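Long-range contact in phenazine-1-carboxylate N-methyltransferase (Pseudomonas aeruginosa, PDB 2IP2), which transfers a methyl group from S-adenosyl-L-methionine to a ring nitrogen of phenazine-1-carboxylate, a step in the biosynthesis of the blue virulence pigment pyocyanin: residues 34-47 with 75-89. Numbering follows the deposited sequence.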
loop_
_atom_site.group_PDB
_atom_site.type_symbol
_atom_site.label_atom_id
_atom_site.label_comp_id
_atom_site.label_asym_id
_atom_site.label_seq_id
_atom_site.Cartn_x
_atom_site.Cartn_y
_atom_site.Cartn_z
ATOM N N ALA A 34 17.695 0.853 -9.431
ATOM C CA ALA A 34 18.214 2.186 -9.311
ATOM C C ALA A 34 19.742 2.269 -9.484
ATOM O O ALA A 34 20.224 3.222 -10.107
ATOM C CB ALA A 34 17.809 2.773 -7.959
ATOM N N ASP A 35 20.473 1.317 -8.912
ATOM C CA ASP A 35 21.936 1.180 -9.097
ATOM C C ASP A 35 22.303 0.867 -10.534
ATOM O O ASP A 35 23.162 1.543 -11.120
ATOM C CB ASP A 35 22.466 0.105 -8.160
ATOM C CG ASP A 35 22.059 0.402 -6.701
ATOM O OD1 ASP A 35 22.284 1.573 -6.278
ATOM O OD2 ASP A 35 21.487 -0.489 -6.030
ATOM N N LEU A 36 21.639 -0.140 -11.104
ATOM C CA LEU A 36 21.839 -0.470 -12.516
ATOM C C LEU A 36 21.632 0.744 -13.399
ATOM O O LEU A 36 22.488 1.060 -14.255
ATOM C CB LEU A 36 20.935 -1.654 -12.961
ATOM C CG LEU A 36 21.175 -2.967 -12.190
ATOM C CD1 LEU A 36 20.141 -3.952 -12.503
ATOM C CD2 LEU A 36 22.547 -3.608 -12.557
ATOM N N ILE A 37 20.504 1.416 -13.229
ATOM C CA ILE A 37 20.197 2.612 -14.029
ATOM C C ILE A 37 21.221 3.725 -13.878
ATOM O O ILE A 37 21.633 4.320 -14.905
ATOM C CB ILE A 37 18.747 3.145 -13.774
ATOM C CG1 ILE A 37 17.735 2.138 -14.382
ATOM C CG2 ILE A 37 18.577 4.551 -14.332
ATOM C CD1 ILE A 37 16.245 2.256 -13.847
ATOM N N GLU A 38 21.641 4.014 -12.645
ATOM C CA GLU A 38 22.637 5.066 -12.415
ATOM C C GLU A 38 23.935 4.761 -13.147
ATOM O O GLU A 38 24.612 5.674 -13.632
ATOM C CB GLU A 38 22.928 5.253 -10.930
ATOM C CG GLU A 38 23.585 6.590 -10.603
ATOM C CD GLU A 38 22.771 7.786 -11.082
ATOM O OE1 GLU A 38 21.550 7.657 -11.310
ATOM O OE2 GLU A 38 23.312 8.914 -11.163
ATOM N N SER A 39 24.269 3.486 -13.255
ATOM C CA SER A 39 25.524 3.082 -13.958
ATOM C C SER A 39 25.387 3.045 -15.486
ATOM O O SER A 39 26.351 2.692 -16.199
ATOM C CB SER A 39 25.994 1.723 -13.457
ATOM O OG SER A 39 25.157 0.665 -13.928
ATOM N N GLY A 40 24.191 3.359 -15.978
ATOM C CA GLY A 40 23.894 3.425 -17.419
ATOM C C GLY A 40 23.256 2.215 -18.069
ATOM O O GLY A 40 23.129 2.146 -19.291
ATOM N N ILE A 41 22.842 1.238 -17.260
ATOM C CA ILE A 41 22.124 0.079 -17.784
ATOM C C ILE A 41 20.642 0.513 -17.731
ATOM O O ILE A 41 20.034 0.631 -16.636
ATOM C CB ILE A 41 22.325 -1.135 -16.900
ATOM C CG1 ILE A 41 23.822 -1.470 -16.792
ATOM C CG2 ILE A 41 21.510 -2.356 -17.430
ATOM C CD1 ILE A 41 24.170 -2.476 -15.678
ATOM N N ASP A 42 20.101 0.857 -18.880
ATOM C CA ASP A 42 18.978 1.800 -18.875
ATOM C C ASP A 42 17.940 1.553 -19.977
ATOM O O ASP A 42 17.121 2.432 -20.313
ATOM C CB ASP A 42 19.473 3.230 -18.900
ATOM C CG ASP A 42 20.108 3.606 -20.230
ATOM O OD1 ASP A 42 20.130 2.761 -21.138
ATOM O OD2 ASP A 42 20.623 4.730 -20.337
ATOM N N SER A 43 17.932 0.331 -20.474
ATOM C CA SER A 43 16.795 -0.125 -21.296
ATOM C C SER A 43 16.140 -1.390 -20.723
ATOM O O SER A 43 16.754 -2.113 -19.930
ATOM C CB SER A 43 17.237 -0.406 -22.753
ATOM O OG SER A 43 18.023 -1.571 -22.794
ATOM N N ASP A 44 14.941 -1.718 -21.197
ATOM C CA ASP A 44 14.246 -2.959 -20.738
ATOM C C ASP A 44 15.107 -4.169 -21.007
ATOM O O ASP A 44 15.247 -5.023 -20.165
ATOM C CB ASP A 44 12.879 -3.128 -21.412
ATOM C CG ASP A 44 11.940 -1.953 -21.168
ATOM O OD1 ASP A 44 12.048 -1.344 -20.090
ATOM O OD2 ASP A 44 11.076 -1.652 -22.037
ATOM N N GLU A 45 15.725 -4.208 -22.182
ATOM C CA GLU A 45 16.559 -5.328 -22.580
ATOM C C GLU A 45 17.835 -5.510 -21.707
ATOM O O GLU A 45 18.136 -6.609 -21.223
ATOM C CB GLU A 45 16.898 -5.157 -24.071
ATOM C CG GLU A 45 15.657 -5.196 -25.051
ATOM C CD GLU A 45 14.851 -3.858 -25.142
ATOM O OE1 GLU A 45 15.412 -2.787 -24.796
ATOM O OE2 GLU A 45 13.629 -3.883 -25.542
ATOM N N THR A 46 18.591 -4.435 -21.518
ATOM C CA THR A 46 19.808 -4.544 -20.706
ATOM C C THR A 46 19.506 -4.705 -19.215
ATOM O O THR A 46 20.164 -5.464 -18.544
ATOM C CB THR A 46 20.771 -3.377 -20.925
ATOM O OG1 THR A 46 20.120 -2.145 -20.601
ATOM C CG2 THR A 46 21.225 -3.356 -22.439
ATOM N N LEU A 47 18.452 -4.045 -18.739
ATOM C CA LEU A 47 17.990 -4.301 -17.342
ATOM C C LEU A 47 17.580 -5.774 -17.113
ATOM O O LEU A 47 18.036 -6.407 -16.181
ATOM C CB LEU A 47 16.847 -3.346 -17.032
ATOM C CG LEU A 47 17.326 -1.917 -16.692
ATOM C CD1 LEU A 47 16.110 -0.958 -16.616
ATOM C CD2 LEU A 47 18.143 -1.926 -15.392
ATOM N N THR A 75 12.416 3.359 -22.281
ATOM C CA THR A 75 13.420 2.390 -22.705
ATOM C C THR A 75 14.279 2.856 -23.906
ATOM O O THR A 75 15.434 2.495 -23.997
ATOM C CB THR A 75 12.797 1.014 -22.984
ATOM O OG1 THR A 75 13.837 0.049 -23.156
ATOM C CG2 THR A 75 11.853 1.065 -24.223
ATOM N N ARG A 76 13.689 3.629 -24.811
ATOM C CA ARG A 76 14.389 4.010 -26.040
ATOM C C ARG A 76 15.518 4.985 -25.722
ATOM O O ARG A 76 16.677 4.695 -25.994
ATOM C CB ARG A 76 13.420 4.610 -27.061
ATOM C CG ARG A 76 13.996 4.488 -28.485
ATOM C CD ARG A 76 12.917 4.349 -29.510
ATOM N NE ARG A 76 12.636 2.952 -29.816
ATOM C CZ ARG A 76 11.525 2.574 -30.423
ATOM N NH1 ARG A 76 10.628 3.491 -30.728
ATOM N NH2 ARG A 76 11.296 1.290 -30.694
ATOM N N ASP A 77 15.159 6.118 -25.094
ATOM C CA ASP A 77 16.154 7.131 -24.746
ATOM C C ASP A 77 16.917 6.742 -23.483
ATOM O O ASP A 77 18.010 7.271 -23.209
ATOM C CB ASP A 77 15.477 8.495 -24.547
ATOM C CG ASP A 77 14.599 8.895 -25.737
ATOM O OD1 ASP A 77 15.029 8.640 -26.886
ATOM O OD2 ASP A 77 13.462 9.424 -25.517
ATOM N N GLY A 78 16.347 5.813 -22.712
ATOM C CA GLY A 78 16.977 5.351 -21.499
ATOM C C GLY A 78 16.230 5.779 -20.243
ATOM O O GLY A 78 15.699 6.856 -20.173
ATOM N N TYR A 79 16.132 4.936 -19.269
ATOM C CA TYR A 79 15.560 5.267 -17.947
ATOM C C TYR A 79 16.552 6.078 -17.149
ATOM O O TYR A 79 17.751 5.997 -17.400
ATOM C CB TYR A 79 15.296 3.968 -17.197
ATOM C CG TYR A 79 14.175 3.177 -17.787
ATOM C CD1 TYR A 79 12.871 3.705 -17.839
ATOM C CD2 TYR A 79 14.408 1.912 -18.292
ATOM C CE1 TYR A 79 11.810 2.965 -18.418
ATOM C CE2 TYR A 79 13.362 1.147 -18.858
ATOM C CZ TYR A 79 12.070 1.663 -18.893
ATOM O OH TYR A 79 11.056 0.935 -19.470
ATOM N N ALA A 80 16.079 6.788 -16.120
ATOM C CA ALA A 80 16.976 7.609 -15.315
ATOM C C ALA A 80 16.382 7.713 -13.902
ATOM O O ALA A 80 15.160 7.607 -13.727
ATOM C CB ALA A 80 17.114 9.054 -15.966
ATOM N N ASN A 81 17.236 7.930 -12.908
ATOM C CA ASN A 81 16.737 8.148 -11.550
ATOM C C ASN A 81 16.010 9.492 -11.358
ATOM O O ASN A 81 16.207 10.436 -12.149
ATOM C CB ASN A 81 17.900 7.956 -10.560
ATOM C CG ASN A 81 18.189 6.484 -10.326
ATOM O OD1 ASN A 81 17.276 5.723 -9.968
ATOM N ND2 ASN A 81 19.431 6.052 -10.593
ATOM N N THR A 82 15.178 9.548 -10.308
ATOM C CA THR A 82 14.477 10.748 -9.848
ATOM C C THR A 82 14.931 10.993 -8.393
ATOM O O THR A 82 15.587 10.112 -7.802
ATOM C CB THR A 82 12.953 10.550 -9.919
ATOM O OG1 THR A 82 12.564 9.407 -9.126
ATOM C CG2 THR A 82 12.467 10.383 -11.407
ATOM N N PRO A 83 14.658 12.189 -7.809
ATOM C CA PRO A 83 14.940 12.288 -6.366
ATOM C C PRO A 83 14.377 11.115 -5.512
ATOM O O PRO A 83 15.051 10.681 -4.571
ATOM C CB PRO A 83 14.299 13.621 -5.931
ATOM C CG PRO A 83 13.958 14.363 -7.224
ATOM C CD PRO A 83 14.197 13.465 -8.405
ATOM N N THR A 84 13.198 10.610 -5.862
ATOM C CA THR A 84 12.594 9.486 -5.139
ATOM C C THR A 84 13.446 8.194 -5.327
ATOM O O THR A 84 13.798 7.542 -4.335
ATOM C CB THR A 84 11.097 9.230 -5.541
ATOM O OG1 THR A 84 10.309 10.390 -5.234
ATOM C CG2 THR A 84 10.525 8.094 -4.706
ATOM N N SER A 85 13.783 7.846 -6.576
ATOM C CA SER A 85 14.519 6.578 -6.819
ATOM C C SER A 85 15.991 6.592 -6.341
ATOM O O SER A 85 16.564 5.568 -5.985
ATOM C CB SER A 85 14.388 6.104 -8.262
ATOM O OG SER A 85 15.142 6.891 -9.183
ATOM N N HIS A 86 16.605 7.764 -6.350
ATOM C CA HIS A 86 17.929 7.951 -5.698
ATOM C C HIS A 86 17.933 7.468 -4.258
ATOM O O HIS A 86 18.911 6.935 -3.770
ATOM C CB HIS A 86 18.356 9.426 -5.796
ATOM C CG HIS A 86 18.953 9.793 -7.119
ATOM N ND1 HIS A 86 20.008 9.104 -7.676
ATOM C CD2 HIS A 86 18.671 10.805 -7.974
ATOM C CE1 HIS A 86 20.342 9.666 -8.822
ATOM N NE2 HIS A 86 19.550 10.702 -9.022
ATOM N N LEU A 87 16.797 7.603 -3.592
ATOM C CA LEU A 87 16.691 7.094 -2.222
ATOM C C LEU A 87 16.677 5.579 -2.125
ATOM O O LEU A 87 16.802 5.009 -1.026
ATOM C CB LEU A 87 15.445 7.667 -1.553
ATOM C CG LEU A 87 15.487 9.159 -1.203
ATOM C CD1 LEU A 87 14.096 9.552 -0.881
ATOM C CD2 LEU A 87 16.351 9.319 0.033
ATOM N N LEU A 88 16.518 4.909 -3.262
ATOM C CA LEU A 88 16.590 3.462 -3.265
ATOM C C LEU A 88 17.971 2.909 -3.537
ATOM O O LEU A 88 18.191 1.680 -3.432
ATOM C CB LEU A 88 15.591 2.865 -4.287
ATOM C CG LEU A 88 14.135 3.303 -4.194
ATOM C CD1 LEU A 88 13.421 2.766 -5.403
ATOM C CD2 LEU A 88 13.477 2.845 -2.867
ATOM N N ARG A 89 18.903 3.783 -3.961
ATOM C CA ARG A 89 20.249 3.332 -4.340
ATOM C C ARG A 89 21.064 2.838 -3.158
ATOM O O ARG A 89 20.850 3.231 -2.001
ATOM C CB ARG A 89 21.032 4.471 -5.039
ATOM C CG ARG A 89 20.570 4.815 -6.471
ATOM C CD ARG A 89 21.083 6.254 -6.872
ATOM N NE ARG A 89 22.492 6.241 -7.132
ATOM C CZ ARG A 89 23.345 7.202 -6.830
ATOM N NH1 ARG A 89 22.953 8.337 -6.236
ATOM N NH2 ARG A 89 24.612 7.008 -7.144
HETATM O O HOH W 1 18.962 -0.495 -4.989
HETATM O O HOH W 2 24.070 3.546 -7.051
HETATM O O HOH W 3 20.019 8.624 -13.303
HETATM O O HOH W 4 14.749 -0.336 -25.550
#
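Tyr-79 packs beside Leu-47, whose CD1 approaches ring atom CD2 obliquely, at 3.7 Å, while Ile-37 reaches the CB of the same tyrosine with CD1. At the far end of the ring the hydroxyl OH donates to Asp-44 OD1 at 2.6 Å, meeting the syn lone pair of an oxygen that lies in the ring plane. His-59 holds the other carboxylate oxygen, so a second-shell residue helps set the tyrosine's acceptor. The start of helix 44-51 is gripped again by Thr-75: with its hydroxyl anti to the backbone N (chi1 -170°), OG1 accepts from Asp-44 N at 2.9 Å over an almost straight bond. At the backbone end of the tyrosine, Tyr-79 N donates to Asp-42 O.

The example comes from the winged-helix-like dimerisation domain of the O-methyltransferase family, where the hairpin of strands 71-72 and 78-81 packs against helix 33-38 and the start of helix 44-51, with Met-62 of helix 55-67 touching both Ile-37 and Tyr-79. Just beyond the hairpin, Leu-88 touches Leu-12 of the second subunit.

Farther along, one amide joins strand to helix. Asn-81 ND2 spends both hydrogens, on Ala-34 O (3.0 Å) and on the anti side of Glu-38 OE1 (2.8 Å), each nearly in the amide plane. Since Ser-85 OG donates to Asn-81 OD1, the amide is held at both ends and its flip is fixed. Ala-34 O also accepts from Glu-38 N, from the opposite face of its plane. Glu-38 then lays CG over one face of the Arg-89 guanidinium, 3.6 Å from NH2. Water 2 links Arg-89 NE to Asp-35 OD1, which also accepts from Asp-90 N.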